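Local structure of uncharacterized metal-dependent hydrolase (Pyrococcus horikoshii, 3IGH) at residues Y12-K20 with K437-Y445; G100-Q110 with K127-F136. The protein is uncharacterized but probably acts as a metal-dependent amidohydrolase, cleaving carbon-nitrogen bonds other than peptide bonds. One frame throughout, in Å; residues are numbered along the deposited sequence. Where two conformers were deposited one is given.

Contact 1: residues Y12-K20 with K437-Y445. With SO4 (sulfate ion), chain N.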
loop_
_atom_site.group_PDB
_atom_site.type_symbol
_atom_site.label_atom_id
_atom_site.label_comp_id
_atom_site.label_asym_id
_atom_site.label_seq_id
_atom_site.Cartn_x
_atom_site.Cartn_y
_atom_site.Cartn_z
ATOM N N TYR A 12 -12.211 25.023 -15.530
ATOM C CA TYR A 12 -12.278 25.505 -14.147
ATOM C C TYR A 12 -11.283 24.708 -13.316
ATOM O O TYR A 12 -11.380 23.487 -13.242
ATOM C CB TYR A 12 -13.691 25.331 -13.576
ATOM C CG TYR A 12 -14.707 26.273 -14.179
ATOM C CD1 TYR A 12 -14.884 27.550 -13.661
ATOM C CD2 TYR A 12 -15.482 25.892 -15.276
ATOM C CE1 TYR A 12 -15.811 28.426 -14.211
ATOM C CE2 TYR A 12 -16.410 26.764 -15.835
ATOM C CZ TYR A 12 -16.568 28.031 -15.294
ATOM O OH TYR A 12 -17.480 28.915 -15.832
ATOM N N THR A 13 -10.324 25.398 -12.707
ATOM C CA THR A 13 -9.305 24.728 -11.910
ATOM C C THR A 13 -9.629 24.793 -10.431
ATOM O O THR A 13 -9.107 24.004 -9.651
ATOM C CB THR A 13 -7.886 25.313 -12.130
ATOM O OG1 THR A 13 -7.814 26.637 -11.585
ATOM C CG2 THR A 13 -7.520 25.329 -13.615
ATOM N N SER A 14 -10.481 25.744 -10.053
ATOM C CA SER A 14 -10.850 25.963 -8.655
ATOM C C SER A 14 -12.194 26.683 -8.616
ATOM O O SER A 14 -12.516 27.449 -9.529
ATOM C CB SER A 14 -9.768 26.797 -7.955
ATOM O OG SER A 14 -10.078 27.020 -6.599
ATOM N N PHE A 15 -12.985 26.424 -7.577
ATOM C CA PHE A 15 -14.298 27.066 -7.443
ATOM C C PHE A 15 -14.310 28.138 -6.349
ATOM O O PHE A 15 -14.936 29.184 -6.518
ATOM C CB PHE A 15 -15.407 26.032 -7.210
ATOM C CG PHE A 15 -15.742 25.211 -8.425
ATOM C CD1 PHE A 15 -16.370 25.790 -9.528
ATOM C CD2 PHE A 15 -15.444 23.854 -8.461
ATOM C CE1 PHE A 15 -16.677 25.033 -10.658
ATOM C CE2 PHE A 15 -15.756 23.084 -9.590
ATOM C CZ PHE A 15 -16.372 23.675 -10.684
ATOM N N ASN A 16 -13.638 27.856 -5.232
ATOM C CA ASN A 16 -13.397 28.829 -4.166
ATOM C C ASN A 16 -11.894 28.927 -3.916
ATOM O O ASN A 16 -11.336 28.070 -3.230
ATOM C CB ASN A 16 -14.084 28.408 -2.858
ATOM C CG ASN A 16 -15.585 28.651 -2.858
ATOM O OD1 ASN A 16 -16.165 29.110 -3.844
ATOM N ND2 ASN A 16 -16.223 28.341 -1.733
ATOM N N PRO A 17 -11.218 29.953 -4.478
ATOM C CA PRO A 17 -11.694 31.051 -5.330
ATOM C C PRO A 17 -11.917 30.585 -6.763
ATOM O O PRO A 17 -11.334 29.586 -7.179
ATOM C CB PRO A 17 -10.530 32.056 -5.300
ATOM C CG PRO A 17 -9.516 31.504 -4.334
ATOM C CD PRO A 17 -9.765 30.041 -4.263
ATOM N N LEU A 18 -12.761 31.288 -7.509
ATOM C CA LEU A 18 -13.026 30.889 -8.880
ATOM C C LEU A 18 -11.808 31.172 -9.759
ATOM O O LEU A 18 -11.350 32.310 -9.840
ATOM C CB LEU A 18 -14.272 31.588 -9.424
ATOM C CG LEU A 18 -14.733 31.111 -10.804
ATOM C CD1 LEU A 18 -15.393 29.734 -10.730
ATOM C CD2 LEU A 18 -15.685 32.127 -11.397
ATOM N N LYS A 19 -11.264 30.120 -10.373
ATOM C CA LYS A 19 -10.145 30.255 -11.315
ATOM C C LYS A 19 -10.426 29.465 -12.590
ATOM O O LYS A 19 -10.792 28.282 -12.533
ATOM C CB LYS A 19 -8.824 29.769 -10.707
ATOM C CG LYS A 19 -8.381 30.447 -9.423
ATOM C CD LYS A 19 -6.933 30.079 -9.098
ATOM C CE LYS A 19 -6.566 30.397 -7.647
ATOM N NZ LYS A 19 -6.556 31.857 -7.341
ATOM N N LYS A 20 -10.268 30.126 -13.737
ATOM C CA LYS A 20 -10.437 29.480 -15.038
ATOM C C LYS A 20 -9.181 29.640 -15.880
ATOM O O LYS A 20 -8.507 30.673 -15.821
ATOM C CB LYS A 20 -11.606 30.073 -15.827
ATOM C CG LYS A 20 -12.862 30.365 -15.047
ATOM C CD LYS A 20 -13.622 31.525 -15.678
ATOM C CE LYS A 20 -14.275 31.146 -17.003
ATOM N NZ LYS A 20 -14.968 32.303 -17.636
ATOM N N LYS A 437 -21.489 27.722 -6.788
ATOM C CA LYS A 437 -20.029 27.725 -6.633
ATOM C C LYS A 437 -19.558 27.046 -5.349
ATOM O O LYS A 437 -18.608 26.265 -5.374
ATOM C CB LYS A 437 -19.472 29.149 -6.626
ATOM C CG LYS A 437 -19.023 29.706 -7.959
ATOM C CD LYS A 437 -17.745 30.530 -7.778
ATOM C CE LYS A 437 -17.793 31.430 -6.534
ATOM N NZ LYS A 437 -16.515 31.391 -5.753
ATOM N N ASP A 438 -20.206 27.374 -4.229
ATOM C CA ASP A 438 -19.880 26.770 -2.939
ATOM C C ASP A 438 -20.267 25.293 -2.875
ATOM O O ASP A 438 -19.597 24.511 -2.201
ATOM C CB ASP A 438 -20.551 27.520 -1.790
ATOM C CG ASP A 438 -19.943 28.891 -1.542
ATOM O OD1 ASP A 438 -18.884 29.208 -2.121
ATOM O OD2 ASP A 438 -20.533 29.659 -0.756
ATOM N N ALA A 439 -21.352 24.925 -3.553
ATOM C CA ALA A 439 -21.758 23.524 -3.647
ATOM C C ALA A 439 -20.746 22.691 -4.438
ATOM O O ALA A 439 -20.372 21.590 -4.006
ATOM C CB ALA A 439 -23.169 23.397 -4.246
ATOM N N LEU A 440 -20.290 23.219 -5.580
ATOM C CA LEU A 440 -19.296 22.521 -6.398
ATOM C C LEU A 440 -17.938 22.440 -5.713
ATOM O O LEU A 440 -17.261 21.420 -5.805
ATOM C CB LEU A 440 -19.184 23.133 -7.808
ATOM C CG LEU A 440 -20.478 23.037 -8.632
ATOM C CD1 LEU A 440 -20.280 23.632 -10.026
ATOM C CD2 LEU A 440 -21.023 21.598 -8.732
ATOM N N HIS A 441 -17.558 23.505 -5.013
ATOM C CA HIS A 441 -16.345 23.496 -4.199
ATOM C C HIS A 441 -16.393 22.404 -3.122
ATOM O O HIS A 441 -15.412 21.680 -2.930
ATOM C CB HIS A 441 -16.123 24.867 -3.548
ATOM C CG HIS A 441 -14.999 24.892 -2.556
ATOM N ND1 HIS A 441 -13.678 25.041 -2.930
ATOM C CD2 HIS A 441 -14.998 24.797 -1.205
ATOM C CE1 HIS A 441 -12.914 25.034 -1.853
ATOM N NE2 HIS A 441 -13.691 24.886 -0.793
ATOM N N SER A 442 -17.533 22.292 -2.429
ATOM C CA SER A 442 -17.702 21.306 -1.361
ATOM C C SER A 442 -17.665 19.877 -1.885
ATOM O O SER A 442 -17.155 18.979 -1.216
ATOM C CB SER A 442 -19.000 21.551 -0.589
ATOM O OG SER A 442 -18.971 22.804 0.072
ATOM N N TYR A 443 -18.164 19.693 -3.106
ATOM C CA TYR A 443 -18.243 18.388 -3.744
ATOM C C TYR A 443 -16.962 18.002 -4.508
ATOM O O TYR A 443 -16.894 16.944 -5.139
ATOM C CB TYR A 443 -19.427 18.385 -4.700
ATOM C CG TYR A 443 -20.282 17.138 -4.677
ATOM C CD1 TYR A 443 -21.639 17.216 -4.967
ATOM C CD2 TYR A 443 -19.744 15.883 -4.381
ATOM C CE1 TYR A 443 -22.444 16.087 -4.966
ATOM C CE2 TYR A 443 -20.548 14.738 -4.369
ATOM C CZ TYR A 443 -21.904 14.850 -4.664
ATOM O OH TYR A 443 -22.724 13.733 -4.670
ATOM N N THR A 444 -15.955 18.867 -4.484
ATOM C CA THR A 444 -14.693 18.561 -5.153
ATOM C C THR A 444 -13.541 18.707 -4.159
ATOM O O THR A 444 -13.142 17.724 -3.511
ATOM C CB THR A 444 -14.485 19.423 -6.441
ATOM O OG1 THR A 444 -14.578 20.814 -6.107
ATOM C CG2 THR A 444 -15.538 19.091 -7.506
ATOM N N TYR A 445 -13.029 19.929 -4.006
ATOM C CA TYR A 445 -11.924 20.182 -3.082
ATOM C C TYR A 445 -12.323 19.980 -1.617
ATOM O O TYR A 445 -11.524 19.481 -0.830
ATOM C CB TYR A 445 -11.345 21.581 -3.305
ATOM C CG TYR A 445 -10.104 21.918 -2.503
ATOM C CD1 TYR A 445 -8.873 21.329 -2.793
ATOM C CD2 TYR A 445 -10.160 22.861 -1.473
ATOM C CE1 TYR A 445 -7.730 21.657 -2.059
ATOM C CE2 TYR A 445 -9.029 23.198 -0.736
ATOM C CZ TYR A 445 -7.819 22.598 -1.037
ATOM O OH TYR A 445 -6.706 22.931 -0.307
HETATM S S SO4 N . -13.838 34.447 -6.010
HETATM O O1 SO4 N . -14.308 35.790 -6.334
HETATM O O2 SO4 N . -14.906 33.493 -6.285
HETATM O O3 SO4 N . -12.681 34.132 -6.839
HETATM O O4 SO4 N . -13.461 34.381 -4.599
HETATM O O HOH W 1 -12.406 24.761 -5.425
#

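Contact 2: residues G100-Q110 with K127-F136. With SO4 (sulfate ion), chain M; SO4 (sulfate ion), chain I.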
loop_
_atom_site.group_PDB
_atom_site.type_symbol
_atom_site.label_atom_id
_atom_site.label_comp_id
_atom_site.label_asym_id
_atom_site.label_seq_id
_atom_site.Cartn_x
_atom_site.Cartn_y
_atom_site.Cartn_z
ATOM N N GLY A 100 -28.593 -14.367 -10.418
ATOM C CA GLY A 100 -27.547 -14.625 -9.440
ATOM C C GLY A 100 -27.815 -15.787 -8.503
ATOM O O GLY A 100 -28.908 -16.363 -8.500
ATOM N N ARG A 101 -26.794 -16.105 -7.710
ATOM C CA ARG A 101 -26.828 -17.209 -6.759
ATOM C C ARG A 101 -27.908 -17.002 -5.696
ATOM O O ARG A 101 -28.709 -17.903 -5.423
ATOM C CB ARG A 101 -25.456 -17.320 -6.102
ATOM C CG ARG A 101 -25.115 -18.652 -5.474
ATOM C CD ARG A 101 -23.619 -18.708 -5.154
ATOM N NE ARG A 101 -23.252 -17.883 -3.998
ATOM C CZ ARG A 101 -22.684 -16.678 -4.059
ATOM N NH1 ARG A 101 -22.401 -16.101 -5.231
ATOM N NH2 ARG A 101 -22.403 -16.040 -2.929
ATOM N N ILE A 102 -27.921 -15.812 -5.105
ATOM C CA ILE A 102 -28.893 -15.459 -4.078
ATOM C C ILE A 102 -29.677 -14.279 -4.614
ATOM O O ILE A 102 -29.090 -13.346 -5.167
ATOM C CB ILE A 102 -28.198 -15.059 -2.762
ATOM C CG1 ILE A 102 -27.361 -16.217 -2.228
ATOM C CG2 ILE A 102 -29.208 -14.655 -1.700
ATOM C CD1 ILE A 102 -26.108 -15.754 -1.610
ATOM N N ILE A 103 -30.999 -14.332 -4.467
ATOM C CA ILE A 103 -31.859 -13.254 -4.929
ATOM C C ILE A 103 -32.137 -12.300 -3.778
ATOM O O ILE A 103 -32.840 -12.643 -2.825
ATOM C CB ILE A 103 -33.182 -13.784 -5.550
ATOM C CG1 ILE A 103 -32.896 -14.841 -6.634
ATOM C CG2 ILE A 103 -34.018 -12.628 -6.105
ATOM C CD1 ILE A 103 -31.993 -14.370 -7.791
ATOM N N PHE A 104 -31.545 -11.113 -3.866
ATOM C CA PHE A 104 -31.755 -10.060 -2.881
ATOM C C PHE A 104 -32.768 -9.068 -3.444
ATOM O O PHE A 104 -32.704 -8.703 -4.619
ATOM C CB PHE A 104 -30.441 -9.332 -2.558
ATOM C CG PHE A 104 -29.463 -10.145 -1.749
ATOM C CD1 PHE A 104 -29.660 -10.346 -0.384
ATOM C CD2 PHE A 104 -28.324 -10.680 -2.347
ATOM C CE1 PHE A 104 -28.747 -11.086 0.371
ATOM C CE2 PHE A 104 -27.403 -11.421 -1.601
ATOM C CZ PHE A 104 -27.617 -11.623 -0.238
ATOM N N GLY A 105 -33.704 -8.646 -2.603
ATOM C CA GLY A 105 -34.708 -7.679 -3.002
ATOM C C GLY A 105 -34.892 -6.613 -1.945
ATOM O O GLY A 105 -34.452 -6.776 -0.805
ATOM N N PHE A 106 -35.562 -5.527 -2.317
ATOM C CA PHE A 106 -35.790 -4.418 -1.388
ATOM C C PHE A 106 -37.060 -3.658 -1.759
ATOM O O PHE A 106 -37.506 -3.696 -2.909
ATOM C CB PHE A 106 -34.586 -3.446 -1.373
ATOM C CG PHE A 106 -34.547 -2.500 -2.554
ATOM C CD1 PHE A 106 -35.077 -1.208 -2.454
ATOM C CD2 PHE A 106 -33.993 -2.901 -3.764
ATOM C CE1 PHE A 106 -35.063 -0.343 -3.547
ATOM C CE2 PHE A 106 -33.960 -2.039 -4.853
ATOM C CZ PHE A 106 -34.503 -0.760 -4.747
ATOM N N GLY A 107 -37.613 -2.950 -0.778
ATOM C CA GLY A 107 -38.626 -1.943 -1.047
ATOM C C GLY A 107 -40.084 -2.354 -0.983
ATOM O O GLY A 107 -40.953 -1.528 -1.263
ATOM N N TRP A 108 -40.374 -3.604 -0.614
ATOM C CA TRP A 108 -41.777 -4.035 -0.514
ATOM C C TRP A 108 -42.465 -3.395 0.681
ATOM O O TRP A 108 -41.816 -3.001 1.647
ATOM C CB TRP A 108 -41.928 -5.575 -0.475
ATOM C CG TRP A 108 -41.296 -6.249 0.723
ATOM C CD1 TRP A 108 -40.064 -6.839 0.759
ATOM C CD2 TRP A 108 -41.855 -6.412 2.040
ATOM N NE1 TRP A 108 -39.814 -7.338 2.009
ATOM C CE2 TRP A 108 -40.898 -7.106 2.814
ATOM C CE3 TRP A 108 -43.069 -6.047 2.639
ATOM C CZ2 TRP A 108 -41.112 -7.431 4.159
ATOM C CZ3 TRP A 108 -43.278 -6.371 3.975
ATOM C CH2 TRP A 108 -42.308 -7.061 4.720
ATOM N N ASP A 109 -43.794 -3.322 0.622
ATOM C CA ASP A 109 -44.580 -2.714 1.681
ATOM C C ASP A 109 -45.898 -3.476 1.759
ATOM O O ASP A 109 -46.590 -3.603 0.742
ATOM C CB ASP A 109 -44.833 -1.232 1.333
ATOM C CG ASP A 109 -45.641 -0.481 2.396
ATOM O OD1 ASP A 109 -46.076 -1.058 3.421
ATOM O OD2 ASP A 109 -45.828 0.739 2.206
ATOM N N GLN A 110 -46.246 -3.945 2.963
ATOM C CA GLN A 110 -47.492 -4.699 3.170
ATOM C C GLN A 110 -48.727 -3.847 2.862
ATOM O O GLN A 110 -49.767 -4.382 2.495
ATOM C CB GLN A 110 -47.576 -5.315 4.582
ATOM C CG GLN A 110 -47.747 -4.334 5.759
ATOM C CD GLN A 110 -46.428 -3.796 6.295
ATOM O OE1 GLN A 110 -45.403 -3.805 5.606
ATOM N NE2 GLN A 110 -46.448 -3.330 7.538
ATOM N N LYS A 127 -34.252 -20.564 -5.363
ATOM C CA LYS A 127 -32.973 -19.960 -4.985
ATOM C C LYS A 127 -33.129 -19.381 -3.582
ATOM O O LYS A 127 -34.263 -19.130 -3.147
ATOM C CB LYS A 127 -32.593 -18.850 -5.973
ATOM C CG LYS A 127 -32.119 -19.334 -7.337
ATOM C CD LYS A 127 -31.783 -18.174 -8.254
ATOM C CE LYS A 127 -31.192 -18.660 -9.570
ATOM N NZ LYS A 127 -30.737 -17.522 -10.420
ATOM N N PRO A 128 -32.009 -19.183 -2.853
ATOM C CA PRO A 128 -32.136 -18.429 -1.601
ATOM C C PRO A 128 -32.638 -17.018 -1.916
ATOM O O PRO A 128 -32.153 -16.382 -2.862
ATOM C CB PRO A 128 -30.699 -18.391 -1.060
ATOM C CG PRO A 128 -30.004 -19.527 -1.747
ATOM C CD PRO A 128 -30.618 -19.608 -3.097
ATOM N N VAL A 129 -33.647 -16.584 -1.165
ATOM C CA VAL A 129 -34.302 -15.284 -1.351
ATOM C C VAL A 129 -34.288 -14.554 -0.021
ATOM O O VAL A 129 -34.658 -15.120 1.002
ATOM C CB VAL A 129 -35.779 -15.443 -1.846
ATOM C CG1 VAL A 129 -36.535 -14.106 -1.811
ATOM C CG2 VAL A 129 -35.809 -15.992 -3.246
ATOM N N PHE A 130 -33.847 -13.298 -0.044
ATOM C CA PHE A 130 -33.840 -12.445 1.135
ATOM C C PHE A 130 -34.372 -11.075 0.696
ATOM O O PHE A 130 -33.768 -10.421 -0.158
ATOM C CB PHE A 130 -32.410 -12.330 1.673
ATOM C CG PHE A 130 -32.300 -11.580 2.974
ATOM C CD1 PHE A 130 -32.428 -12.250 4.181
ATOM C CD2 PHE A 130 -32.047 -10.206 2.991
ATOM C CE1 PHE A 130 -32.317 -11.580 5.387
ATOM C CE2 PHE A 130 -31.940 -9.524 4.199
ATOM C CZ PHE A 130 -32.067 -10.213 5.398
ATOM N N ILE A 131 -35.514 -10.657 1.240
ATOM C CA ILE A 131 -36.151 -9.411 0.765
ATOM C C ILE A 131 -36.400 -8.383 1.862
ATOM O O ILE A 131 -37.141 -8.626 2.818
ATOM C CB ILE A 131 -37.434 -9.653 -0.098
ATOM C CG1 ILE A 131 -38.498 -10.467 0.659
ATOM C CG2 ILE A 131 -37.074 -10.335 -1.411
ATOM C CD1 ILE A 131 -39.888 -10.418 0.008
ATOM N N TYR A 132 -35.767 -7.222 1.708
ATOM C CA TYR A 132 -35.931 -6.130 2.653
ATOM C C TYR A 132 -37.256 -5.423 2.430
ATOM O O TYR A 132 -37.623 -5.134 1.295
ATOM C CB TYR A 132 -34.830 -5.099 2.460
ATOM C CG TYR A 132 -33.486 -5.492 3.002
ATOM C CD1 TYR A 132 -33.207 -5.393 4.371
ATOM C CD2 TYR A 132 -32.473 -5.928 2.146
ATOM C CE1 TYR A 132 -31.949 -5.735 4.873
ATOM C CE2 TYR A 132 -31.214 -6.275 2.639
ATOM C CZ TYR A 132 -30.960 -6.171 3.997
ATOM O OH TYR A 132 -29.720 -6.514 4.479
ATOM N N ARG A 133 -37.953 -5.143 3.527
ATOM C CA ARG A 133 -39.074 -4.207 3.513
ATOM C C ARG A 133 -38.532 -2.811 3.243
ATOM O O ARG A 133 -37.371 -2.520 3.541
ATOM C CB ARG A 133 -39.788 -4.202 4.869
ATOM C CG ARG A 133 -41.138 -3.454 4.869
ATOM C CD ARG A 133 -41.766 -3.349 6.251
ATOM N NE ARG A 133 -42.951 -2.495 6.188
ATOM C CZ ARG A 133 -42.952 -1.176 6.389
ATOM N NH1 ARG A 133 -41.833 -0.533 6.698
ATOM N NH2 ARG A 133 -44.085 -0.497 6.291
ATOM N N LYS A 134 -39.370 -1.971 2.640
ATOM C CA LYS A 134 -39.199 -0.519 2.628
ATOM C C LYS A 134 -38.639 -0.058 3.981
ATOM O O LYS A 134 -39.129 -0.475 5.036
ATOM C CB LYS A 134 -40.574 0.110 2.356
ATOM C CG LYS A 134 -40.622 1.612 2.213
ATOM C CD LYS A 134 -42.049 2.119 2.398
ATOM C CE LYS A 134 -42.386 2.317 3.872
ATOM N NZ LYS A 134 -43.620 3.129 4.047
ATOM N N CYS A 135 -37.589 0.765 3.936
ATOM C CA CYS A 135 -36.903 1.314 5.136
ATOM C C CYS A 135 -35.886 0.388 5.812
ATOM O O CYS A 135 -35.212 0.799 6.760
ATOM C CB CYS A 135 -37.882 1.922 6.168
ATOM S SG CYS A 135 -39.021 3.152 5.462
ATOM N N PHE A 136 -35.791 -0.855 5.324
ATOM C CA PHE A 136 -34.707 -1.793 5.656
ATOM C C PHE A 136 -34.609 -2.181 7.144
ATOM O O PHE A 136 -33.524 -2.490 7.632
ATOM C CB PHE A 136 -33.341 -1.268 5.145
ATOM C CG PHE A 136 -33.262 -1.083 3.640
ATOM C CD1 PHE A 136 -32.736 -2.085 2.832
ATOM C CD2 PHE A 136 -33.686 0.103 3.039
ATOM C CE1 PHE A 136 -32.648 -1.928 1.456
ATOM C CE2 PHE A 136 -33.609 0.274 1.661
ATOM C CZ PHE A 136 -33.085 -0.746 0.863
HETATM S S SO4 M . -28.430 -16.964 -12.871
HETATM O O1 SO4 M . -28.658 -18.180 -13.646
HETATM O O2 SO4 M . -29.676 -16.211 -12.774
HETATM O O3 SO4 M . -27.972 -17.322 -11.532
HETATM O O4 SO4 M . -27.418 -16.141 -13.529
HETATM S S SO4 I . -49.137 -3.975 9.905
HETATM O O1 SO4 I . -49.849 -5.116 9.324
HETATM O O2 SO4 I . -49.872 -3.468 11.061
HETATM O O3 SO4 I . -47.807 -4.406 10.330
HETATM O O4 SO4 I . -49.021 -2.910 8.912
HETATM O O HOH W 2 -36.195 -1.688 1.367
#

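Contact 1: residues Y12-K20 with K437-Y445
Phe15 and Asn16, in the turn of a beta-hairpin, dock onto helix 436-450 of what is, by family, probably a TIM-barrel amidohydrolase. The contact has an apolar half and a polar half. On the apolar side Leu440 CB sits over one face of the Phe15 ring, 3.8 Å from its centroid, in a CH-pi contact. Thr444 OG1 comes to the edge of the same ring. On the polar side the amide of Asn16 bridges two charged side chains. Asn16 ND2 donates to Asp438 OD1 at 2.8 Å. That oxygen is met from above the carboxylate plane, and the Asn16 amide and Asp438 carboxylate planes stand at 90°. Asn16 OD1 accepts from Lys437 NZ at 3.0 Å. The bent Lys437 chain also brings NZ to Phe15 O and to a sulfate, probably from the crystallisation liquor. With CG anti to the backbone N (chi1 173°), His441 turns one ring face to Asn16 CB, a CH-pi contact offset toward the rim. A water links His441 ND1 to Phe15 N. Losing the amide to an alanine here is likely to leave Asp438 OD1 and Lys437 NZ each without one partner. The hairpin joins strands 10-14 and 19-21, with a classic beta bulge at Thr13 and Ser14 opposite Lys19. Phe15 also touches Met60 and Pro61 of strand 58-68, and Leu440 reaches Phe63 of that strand and Trp409 of helix 408-417.

Contact 2: residues G100-Q110 with K127-F136
Arg133 and Trp108 pack at the end of two parallel neighbouring strands, 103-108 and 129-133. Arg133 CG lies opposite the backbone N (chi1 -169°), and the chain, extended to NE, is carried along the indole. Arg133 CB lies 3.6 Å from Trp108 CZ2. Arg133 CG is near Trp108 CZ3 and also 3.3 Å from Trp108 O. Arg133 CD passes Trp108 CH2. In the given conformer of Gln110, one of two, Arg133 NE donates to Gln110 OE1 in the guanidinium plane. At the tip, Arg133 NH2 makes a salt bridge with Asp109 OD1 at 3.5 Å. Arg133 CA covers a face of the indole five-membered ring. The indole is held at its edge too: Trp108 NE1 donates to Ile131 O at 3.1 Å, reaching it from above the carbonyl plane. The strands pair through Ile103 N to Pro128 O, Phe130 N to Ile103 O, Gly105 N to Phe130 O and Tyr132 N to Gly105 O. A beta bulge then shifts the register by one, and Lys134 N bonds to Trp108 O. Gly105 lies against Ile131 CG2, where a CB would clash. At the other end Lys127 NZ bonds to Gly100 O. Asp109 OD1 caps Asp111 N as well as meeting Arg133, while Lys134 NZ is a distant second charge, 3.7 Å from Asp109 OD2. The helix N-terminus and the Arg133 charge would probably favour a charged Asp109 carboxylate.

How the contacts relate
Contacts 1 and 2 lie on opposite sides of the chain's centre. Their own centres are about 40 Å apart, and their nearest atoms about 18 Å, so they do not touch. They share no sheet. Residues 12-20 come first along the chain and 437-445 near its end, with both segments of contact 2 in between. Contact 1 joins an early hairpin to a late helix, bringing distant parts of the sequence together. Contact 2 is local: only 16 residues separate its segments. It pairs two neighbouring strands inside a six-strand mixed sheet in which contact 1 has no part.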